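Local coordinates for protein alcohol dehydrogenase (Thermus thermophilus, PDB 2EIH) that binds a zinc ion and probably acts as a nicotinamide-cofactor-dependent oxidoreductase of the zinc-containing alcohol dehydrogenase family, at residues 167-172 and 191-196; 236-241 and 258-263; 184-189 and 307-312. All coordinates share one frame; numbering follows the deposited sequence.

Contacts 1 and 2 are neighbouring parts of one six-stranded parallel sheet, the Rossmann-type half of the chain, with their centres about 10 Å apart. Strands 169-172 and 236-241 lie side by side in it, and Asp168 reaches Lys238 in a salt bridge between the two contacts. Contact 3 sits on the helix that links the two strands of contact 1; its centre lies about 13 Å from that of contact 1 and 18 Å from that of contact 2. Along the chain, 184-189 falls between the segments of contact 1, contact 2 follows, and 307-312 comes last, so contact 3 ties an early helix of this half to the chain leaving it.

Contact 1: 167-172 and 191-196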
loop_
_atom_site.group_PDB
_atom_site.type_symbol
_atom_site.label_atom_id
_atom_site.label_comp_id
_atom_site.label_asym_id
_atom_site.label_seq_id
_atom_site.Cartn_x
_atom_site.Cartn_y
_atom_site.Cartn_z
ATOM N N GLY A 167 8.739 -3.398 -15.883
ATOM C CA GLY A 167 10.106 -2.936 -15.749
ATOM C C GLY A 167 10.893 -3.822 -14.800
ATOM O O GLY A 167 12.122 -3.766 -14.740
ATOM N N ASP A 168 10.169 -4.642 -14.047
ATOM C CA ASP A 168 10.778 -5.558 -13.089
ATOM C C ASP A 168 11.431 -6.730 -13.782
ATOM O O ASP A 168 10.938 -7.233 -14.797
ATOM C CB ASP A 168 9.740 -6.168 -12.148
ATOM C CG ASP A 168 9.492 -5.332 -10.931
ATOM O OD1 ASP A 168 10.155 -4.286 -10.781
ATOM O OD2 ASP A 168 8.629 -5.720 -10.123
ATOM N N ASP A 169 12.537 -7.174 -13.211
ATOM C CA ASP A 169 13.215 -8.351 -13.707
ATOM C C ASP A 169 12.803 -9.438 -12.730
ATOM O O ASP A 169 13.213 -9.435 -11.569
ATOM C CB ASP A 169 14.724 -8.147 -13.698
ATOM C CG ASP A 169 15.214 -7.518 -14.977
ATOM O OD1 ASP A 169 15.901 -6.477 -14.912
ATOM O OD2 ASP A 169 14.909 -8.077 -16.061
ATOM N N VAL A 170 11.949 -10.341 -13.196
ATOM C CA VAL A 170 11.476 -11.435 -12.365
ATOM C C VAL A 170 12.229 -12.721 -12.717
ATOM O O VAL A 170 12.408 -13.044 -13.890
ATOM C CB VAL A 170 9.958 -11.665 -12.562
ATOM C CG1 VAL A 170 9.495 -12.840 -11.712
ATOM C CG2 VAL A 170 9.188 -10.413 -12.183
ATOM N N LEU A 171 12.691 -13.434 -11.697
ATOM C CA LEU A 171 13.395 -14.697 -11.892
ATOM C C LEU A 171 12.489 -15.809 -11.375
ATOM O O LEU A 171 12.047 -15.770 -10.223
ATOM C CB LEU A 171 14.723 -14.706 -11.120
ATOM C CG LEU A 171 15.513 -16.026 -11.006
ATOM C CD1 LEU A 171 16.124 -16.410 -12.357
ATOM C CD2 LEU A 171 16.620 -15.862 -9.976
ATOM N N VAL A 172 12.190 -16.778 -12.238
ATOM C CA VAL A 172 11.352 -17.917 -11.860
ATOM C C VAL A 172 12.243 -19.172 -11.851
ATOM O O VAL A 172 12.926 -19.458 -12.837
ATOM C CB VAL A 172 10.210 -18.139 -12.870
ATOM C CG1 VAL A 172 9.337 -19.302 -12.418
ATOM C CG2 VAL A 172 9.380 -16.869 -13.003
ATOM N N GLY A 191 3.755 -7.059 -16.638
ATOM C CA GLY A 191 4.799 -6.245 -17.235
ATOM C C GLY A 191 6.254 -6.489 -16.911
ATOM O O GLY A 191 7.089 -5.619 -17.150
ATOM N N ALA A 192 6.576 -7.656 -16.373
ATOM C CA ALA A 192 7.963 -7.949 -16.030
ATOM C C ALA A 192 8.737 -8.576 -17.185
ATOM O O ALA A 192 8.172 -8.957 -18.214
ATOM C CB ALA A 192 8.018 -8.879 -14.832
ATOM N N ARG A 193 10.049 -8.657 -17.000
ATOM C CA ARG A 193 10.936 -9.281 -17.967
ATOM C C ARG A 193 11.319 -10.548 -17.224
ATOM O O ARG A 193 12.039 -10.495 -16.221
ATOM C CB ARG A 193 12.170 -8.422 -18.194
ATOM C CG ARG A 193 12.785 -8.573 -19.567
ATOM C CD ARG A 193 13.774 -7.456 -19.796
ATOM N NE ARG A 193 14.944 -7.645 -18.954
ATOM C CZ ARG A 193 15.998 -8.366 -19.316
ATOM N NH1 ARG A 193 16.016 -8.947 -20.514
ATOM N NH2 ARG A 193 17.015 -8.536 -18.478
ATOM N N VAL A 194 10.822 -11.684 -17.698
ATOM C CA VAL A 194 11.089 -12.944 -17.028
ATOM C C VAL A 194 12.321 -13.700 -17.461
ATOM O O VAL A 194 12.581 -13.870 -18.642
ATOM C CB VAL A 194 9.907 -13.921 -17.161
ATOM C CG1 VAL A 194 10.276 -15.247 -16.510
ATOM C CG2 VAL A 194 8.668 -13.327 -16.527
ATOM N N ILE A 195 13.069 -14.153 -16.471
ATOM C CA ILE A 195 14.247 -14.949 -16.701
ATOM C C ILE A 195 13.883 -16.258 -16.016
ATOM O O ILE A 195 13.616 -16.266 -14.817
ATOM C CB ILE A 195 15.500 -14.345 -16.022
ATOM C CG1 ILE A 195 15.745 -12.928 -16.509
ATOM C CG2 ILE A 195 16.702 -15.190 -16.321
ATOM C CD1 ILE A 195 14.838 -11.847 -15.831
ATOM N N ALA A 196 13.834 -17.356 -16.763
ATOM C CA ALA A 196 13.475 -18.644 -16.163
ATOM C C ALA A 196 14.649 -19.621 -16.147
ATOM O O ALA A 196 15.454 -19.644 -17.073
ATOM C CB ALA A 196 12.301 -19.257 -16.924
#
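The CG atom of Asp169 stands beside its backbone N (chi1 -88°), while that of Arg193 is swung to the far side from its own N (chi1 -152°); both side chains then run next to each other in the same direction, and a bend at chi3 of the arginine delivers NE to the carboxylate. Arg193 NE donates to the syn lone pair of Asp169 OD2 at 2.9 Å, a salt bridge whose hydrogen bond is well bent. Arg193 NH2 adds a weak bond to the same OD2 at 3.2 Å. Because the carboxylate and guanidinium planes stand 84° apart, this is not a flat two-on-two pairing: one oxygen takes both donors, while OD1 goes to Lys234 and Arg193 NH2 also reaches Leu230 O. A leucine in place of Arg193 would remove both donors and would probably leave Asp169 OD2 without its charged mate on the neighbouring strand.

The backbones beneath form adjacent parallel strands of a Rossmann-type beta-alpha-beta unit. Arg193 sits astride the pairing, its N bonded to Asp168 O at 2.8 Å and its O accepting from Val170 N at 3.0 Å; Ile195 bridges Val170 and Val172 likewise. Before the strands, Gly167 N bonds to Gly191 O, and Gly191, at positive phi, ends the connecting helix in a Schellman motif.

That helix, 180-189, covers the face bearing Val170, Val172 and Val194. Here Val170 CG2 presses on Ala192 CB at 3.3 Å, tighter than usual van der Waals contact, and Val172 CG2 meets Val194 CG1 at 4.0 Å. On the salt-bridge face, Leu171 and Ile195 cross at about a right angle, CD1 to CG2 4.2 Å, and Ile195 CD1 folds back to within 3.3 Å of Val170 O.

Contact 2: 236-241 and 258-263; sequences ADKVVD and GGRIAI
Lys238 and Arg260 lie alongside each other and point the same way, their aliphatic parts touching at CE of the lysine and CD of the arginine, 4.0 Å apart. Neither chain is straight: the lysine kinks at chi2 (59°) and again at chi4, and the arginine kinks at chi3 (75°). With these bends the two positive ends lie close, Lys238 NZ 4.3 Å from Arg260 NH1, an approach that is probably eased by the partners around them. Lys238 NZ makes a salt bridge to Asp168 and a hydrogen bond to Leu162 O, while Arg260 NH2 donates to Lys161 O, the last residue of helix 148-161.

The two residues form a parallel bridge where strands 239-241 and 259-263, neighbours in the Rossmann-type sheet, come together, their directions 20° apart. The backbone supports this reading: Arg260 N bonds to Asp237 O at 3.0 Å, Arg260 O accepts from Val239 N at 2.8 Å, and Ala262 uses its N and O in the same way towards Val239 and Asp241. The bond from Ala262 N to Val239 O is short, 2.7 Å. At the start of the pairing, a side chain on Gly259 would be tight against Asp237 O.

Farther along the lysine and arginine face, Val240 and Ala262 pack under Met157 of helix 148-161, and Ala262 CB reaches to 3.8 Å from Val239 O. The reverse face carries the branched side chains of Val239, Ile261 and Ile263, with Asp241 among them. Ile261 places CG1 beside its backbone N, where it meets Val239 CB at 4.1 Å, while its CG2 branch lies near Val239 O. Next to them Asp241 CB stands 4.3 Å from Ile263 CG1, and the carboxylate turns to Thr243. Helix 248-254 covers this face through Val251 and Phe248, and Ile263 also packs on Phe280 of a second subunit.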
loop_
_atom_site.group_PDB
_atom_site.type_symbol
_atom_site.label_atom_id
_atom_site.label_comp_id
_atom_site.label_asym_id
_atom_site.label_seq_id
_atom_site.Cartn_x
_atom_site.Cartn_y
_atom_site.Cartn_z
ATOM N N ALA A 236 18.285 -10.002 -10.365
ATOM C CA ALA A 236 16.826 -9.978 -10.468
ATOM C C ALA A 236 16.180 -9.186 -9.330
ATOM O O ALA A 236 16.623 -9.251 -8.184
ATOM C CB ALA A 236 16.275 -11.398 -10.493
ATOM N N ASP A 237 15.135 -8.437 -9.658
ATOM C CA ASP A 237 14.427 -7.631 -8.674
ATOM C C ASP A 237 13.479 -8.477 -7.840
ATOM O O ASP A 237 13.417 -8.329 -6.622
ATOM C CB ASP A 237 13.620 -6.542 -9.371
ATOM C CG ASP A 237 14.482 -5.600 -10.148
ATOM O OD1 ASP A 237 15.220 -4.815 -9.520
ATOM O OD2 ASP A 237 14.434 -5.648 -11.392
ATOM N N LYS A 238 12.737 -9.350 -8.517
ATOM C CA LYS A 238 11.774 -10.239 -7.874
ATOM C C LYS A 238 12.080 -11.680 -8.225
ATOM O O LYS A 238 12.412 -11.977 -9.368
ATOM C CB LYS A 238 10.345 -9.918 -8.326
ATOM C CG LYS A 238 9.657 -8.813 -7.544
ATOM C CD LYS A 238 10.409 -7.505 -7.621
ATOM C CE LYS A 238 9.728 -6.428 -6.790
ATOM N NZ LYS A 238 8.595 -5.757 -7.476
ATOM N N VAL A 239 11.954 -12.576 -7.250
ATOM C CA VAL A 239 12.229 -13.991 -7.485
ATOM C C VAL A 239 11.131 -14.937 -6.994
ATOM O O VAL A 239 10.679 -14.846 -5.859
ATOM C CB VAL A 239 13.545 -14.410 -6.815
ATOM C CG1 VAL A 239 13.822 -15.882 -7.089
ATOM C CG2 VAL A 239 14.678 -13.543 -7.334
ATOM N N VAL A 240 10.704 -15.844 -7.866
ATOM C CA VAL A 240 9.691 -16.828 -7.507
ATOM C C VAL A 240 10.385 -18.172 -7.371
ATOM O O VAL A 240 10.882 -18.718 -8.350
ATOM C CB VAL A 240 8.612 -16.954 -8.579
ATOM C CG1 VAL A 240 7.575 -17.967 -8.138
ATOM C CG2 VAL A 240 7.981 -15.604 -8.846
ATOM N N ASP A 241 10.412 -18.703 -6.156
ATOM C CA ASP A 241 11.067 -19.972 -5.896
ATOM C C ASP A 241 10.128 -20.972 -5.217
ATOM O O ASP A 241 9.434 -20.624 -4.265
ATOM C CB ASP A 241 12.286 -19.734 -5.007
ATOM C CG ASP A 241 13.184 -20.940 -4.929
ATOM O OD1 ASP A 241 14.156 -20.923 -4.153
ATOM O OD2 ASP A 241 12.916 -21.911 -5.654
ATOM N N GLY A 258 17.937 -5.051 -2.419
ATOM C CA GLY A 258 16.573 -4.688 -2.074
ATOM C C GLY A 258 15.549 -5.541 -2.788
ATOM O O GLY A 258 14.377 -5.175 -2.883
ATOM N N GLY A 259 16.001 -6.688 -3.282
ATOM C CA GLY A 259 15.123 -7.589 -3.999
ATOM C C GLY A 259 14.209 -8.391 -3.095
ATOM O O GLY A 259 14.422 -8.501 -1.886
ATOM N N ARG A 260 13.179 -8.959 -3.700
ATOM C CA ARG A 260 12.223 -9.756 -2.973
ATOM C C ARG A 260 12.204 -11.169 -3.527
ATOM O O ARG A 260 12.276 -11.384 -4.736
ATOM C CB ARG A 260 10.855 -9.075 -3.048
ATOM C CG ARG A 260 10.879 -7.759 -2.294
ATOM C CD ARG A 260 9.944 -6.711 -2.831
ATOM N NE ARG A 260 8.551 -6.955 -2.511
ATOM C CZ ARG A 260 7.586 -6.067 -2.741
ATOM N NH1 ARG A 260 7.876 -4.892 -3.284
ATOM N NH2 ARG A 260 6.325 -6.345 -2.435
ATOM N N ILE A 261 12.132 -12.134 -2.618
ATOM C CA ILE A 261 12.112 -13.546 -2.981
ATOM C C ILE A 261 10.874 -14.184 -2.360
ATOM O O ILE A 261 10.700 -14.151 -1.148
ATOM C CB ILE A 261 13.381 -14.244 -2.450
ATOM C CG1 ILE A 261 14.628 -13.513 -2.976
ATOM C CG2 ILE A 261 13.403 -15.705 -2.872
ATOM C CD1 ILE A 261 15.921 -13.866 -2.242
ATOM N N ALA A 262 10.005 -14.743 -3.196
ATOM C CA ALA A 262 8.792 -15.391 -2.714
ATOM C C ALA A 262 9.013 -16.900 -2.746
ATOM O O ALA A 262 9.410 -17.457 -3.766
ATOM C CB ALA A 262 7.605 -15.017 -3.595
ATOM N N ILE A 263 8.758 -17.558 -1.625
ATOM C CA ILE A 263 8.941 -18.994 -1.536
ATOM C C ILE A 263 7.652 -19.744 -1.257
ATOM O O ILE A 263 6.995 -19.523 -0.248
ATOM C CB ILE A 263 9.971 -19.346 -0.453
ATOM C CG1 ILE A 263 11.367 -18.936 -0.918
ATOM C CG2 ILE A 263 9.908 -20.830 -0.141
ATOM C CD1 ILE A 263 12.458 -19.273 0.054
#

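Contact 3: 184-189 and 307-312; sequences IQIAKL and GKLKPV
In the plane of the Gln185 amide, NE2 donates to Lys310 O at 2.8 Å, a fairly straight bond (161° at the hydrogen) also in the plane of the accepting carbonyl. Lys310 N donates back to Gln185 OE1 at 2.7 Å from 30° off the amide plane, and Lys310 CG touches the same oxygen at 3.4 Å. With CG beside the backbone N (chi1 -62°) and chi2 extended, the glutamine carries its amide out to Lys310. This pair of opposite bonds fixes which end of the amide is oxygen, and NE2 has a further acceptor in Val181 O.

Beside the amide, Leu309 inserts a methyl against the helix: CD2 comes to 3.6 Å from Gln185 CB and 3.9 Å from Ile186 CG1, while its CD1 lies 4.2 Å from Leu189 CD1. Phe303 of helix 297-306 packs on both leucines. A water donates to Gln185 O at 2.9 Å and to Lys308 O at 2.7 Å, bridging the two backbones.

With Gly307 ending helix 297-306 in a Schellman motif, the chain runs on extended to strand 313-318 of the mixed sheet; the glutamine side chain thus clasps the returning linker to helix 180-189 of the Rossmann-type domain.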
loop_
_atom_site.group_PDB
_atom_site.type_symbol
_atom_site.label_atom_id
_atom_site.label_comp_id
_atom_site.label_asym_id
_atom_site.label_seq_id
_atom_site.Cartn_x
_atom_site.Cartn_y
_atom_site.Cartn_z
ATOM N N ILE A 184 5.488 -17.669 -14.480
ATOM C CA ILE A 184 6.105 -17.038 -15.634
ATOM C C ILE A 184 5.068 -16.194 -16.380
ATOM O O ILE A 184 5.344 -15.049 -16.758
ATOM C CB ILE A 184 6.734 -18.113 -16.548
ATOM C CG1 ILE A 184 7.898 -18.763 -15.786
ATOM C CG2 ILE A 184 7.214 -17.489 -17.854
ATOM C CD1 ILE A 184 8.544 -19.924 -16.474
ATOM N N GLN A 185 3.873 -16.754 -16.556
ATOM C CA GLN A 185 2.768 -16.086 -17.253
ATOM C C GLN A 185 2.152 -14.918 -16.468
ATOM O O GLN A 185 1.822 -13.884 -17.041
ATOM C CB GLN A 185 1.662 -17.103 -17.590
ATOM C CG GLN A 185 2.106 -18.224 -18.522
ATOM C CD GLN A 185 1.004 -19.212 -18.833
ATOM O OE1 GLN A 185 0.081 -18.918 -19.589
ATOM N NE2 GLN A 185 1.090 -20.392 -18.234
ATOM N N ILE A 186 1.977 -15.091 -15.163
ATOM C CA ILE A 186 1.399 -14.021 -14.369
ATOM C C ILE A 186 2.413 -12.884 -14.336
ATOM O O ILE A 186 2.053 -11.711 -14.477
ATOM C CB ILE A 186 1.068 -14.512 -12.952
ATOM C CG1 ILE A 186 -0.090 -15.514 -13.041
ATOM C CG2 ILE A 186 0.692 -13.344 -12.066
ATOM C CD1 ILE A 186 -0.394 -16.240 -11.782
ATOM N N ALA A 187 3.684 -13.248 -14.171
ATOM C CA ALA A 187 4.770 -12.277 -14.146
ATOM C C ALA A 187 4.730 -11.402 -15.399
ATOM O O ALA A 187 4.766 -10.172 -15.306
ATOM C CB ALA A 187 6.114 -12.991 -14.063
ATOM N N LYS A 188 4.667 -12.035 -16.569
ATOM C CA LYS A 188 4.619 -11.286 -17.819
ATOM C C LYS A 188 3.345 -10.443 -17.890
ATOM O O LYS A 188 3.369 -9.302 -18.356
ATOM C CB LYS A 188 4.670 -12.239 -19.011
ATOM C CG LYS A 188 6.024 -12.915 -19.202
ATOM C CD LYS A 188 7.106 -11.910 -19.554
ATOM C CE LYS A 188 6.725 -11.116 -20.796
ATOM N NZ LYS A 188 7.805 -10.167 -21.172
ATOM N N LEU A 189 2.239 -11.016 -17.425
ATOM C CA LEU A 189 0.959 -10.328 -17.425
ATOM C C LEU A 189 1.099 -8.992 -16.680
ATOM O O LEU A 189 0.427 -8.025 -17.033
ATOM C CB LEU A 189 -0.098 -11.188 -16.738
ATOM C CG LEU A 189 -1.585 -11.050 -17.115
ATOM C CD1 LEU A 189 -2.420 -11.415 -15.884
ATOM C CD2 LEU A 189 -1.947 -9.642 -17.571
ATOM N N GLY A 307 -7.171 -15.789 -22.798
ATOM C CA GLY A 307 -5.995 -16.431 -23.344
ATOM C C GLY A 307 -4.722 -15.762 -22.883
ATOM O O GLY A 307 -3.656 -16.029 -23.431
ATOM N N LYS A 308 -4.809 -14.887 -21.890
ATOM C CA LYS A 308 -3.612 -14.205 -21.406
ATOM C C LYS A 308 -2.850 -15.100 -20.431
ATOM O O LYS A 308 -1.671 -14.878 -20.159
ATOM C CB LYS A 308 -4.000 -12.896 -20.730
ATOM C CG LYS A 308 -4.540 -11.854 -21.704
ATOM C CD LYS A 308 -5.026 -10.617 -20.959
ATOM C CE LYS A 308 -5.398 -9.483 -21.900
ATOM N NZ LYS A 308 -5.887 -8.300 -21.137
ATOM N N LEU A 309 -3.540 -16.114 -19.922
ATOM C CA LEU A 309 -2.955 -17.063 -18.996
ATOM C C LEU A 309 -3.451 -18.438 -19.398
ATOM O O LEU A 309 -4.628 -18.599 -19.719
ATOM C CB LEU A 309 -3.422 -16.776 -17.574
ATOM C CG LEU A 309 -2.962 -15.504 -16.867
ATOM C CD1 LEU A 309 -3.621 -15.452 -15.505
ATOM C CD2 LEU A 309 -1.447 -15.498 -16.724
ATOM N N LYS A 310 -2.587 -19.442 -19.401
ATOM C CA LYS A 310 -3.082 -20.766 -19.768
ATOM C C LYS A 310 -2.424 -21.892 -18.999
ATOM O O LYS A 310 -1.223 -21.857 -18.729
ATOM C CB LYS A 310 -2.925 -20.993 -21.266
ATOM C CG LYS A 310 -1.514 -20.928 -21.781
ATOM C CD LYS A 310 -1.511 -21.065 -23.282
ATOM C CE LYS A 310 -0.113 -21.285 -23.812
ATOM N NZ LYS A 310 -0.112 -21.375 -25.303
ATOM N N PRO A 311 -3.206 -22.911 -18.629
ATOM C CA PRO A 311 -2.648 -24.035 -17.885
ATOM C C PRO A 311 -1.832 -24.925 -18.800
ATOM O O PRO A 311 -2.049 -24.951 -20.007
ATOM C CB PRO A 311 -3.891 -24.748 -17.383
ATOM C CG PRO A 311 -4.791 -24.633 -18.581
ATOM C CD PRO A 311 -4.635 -23.138 -18.904
ATOM N N VAL A 312 -0.902 -25.664 -18.223
ATOM C CA VAL A 312 -0.088 -26.563 -19.006
ATOM C C VAL A 312 -0.262 -27.985 -18.501
ATOM O O VAL A 312 0.210 -28.342 -17.424
ATOM C CB VAL A 312 1.378 -26.131 -18.950
ATOM C CG1 VAL A 312 2.261 -27.172 -19.612
ATOM C CG2 VAL A 312 1.529 -24.783 -19.653
HETATM O O HOH W 1 0.835 -13.824 -19.757
#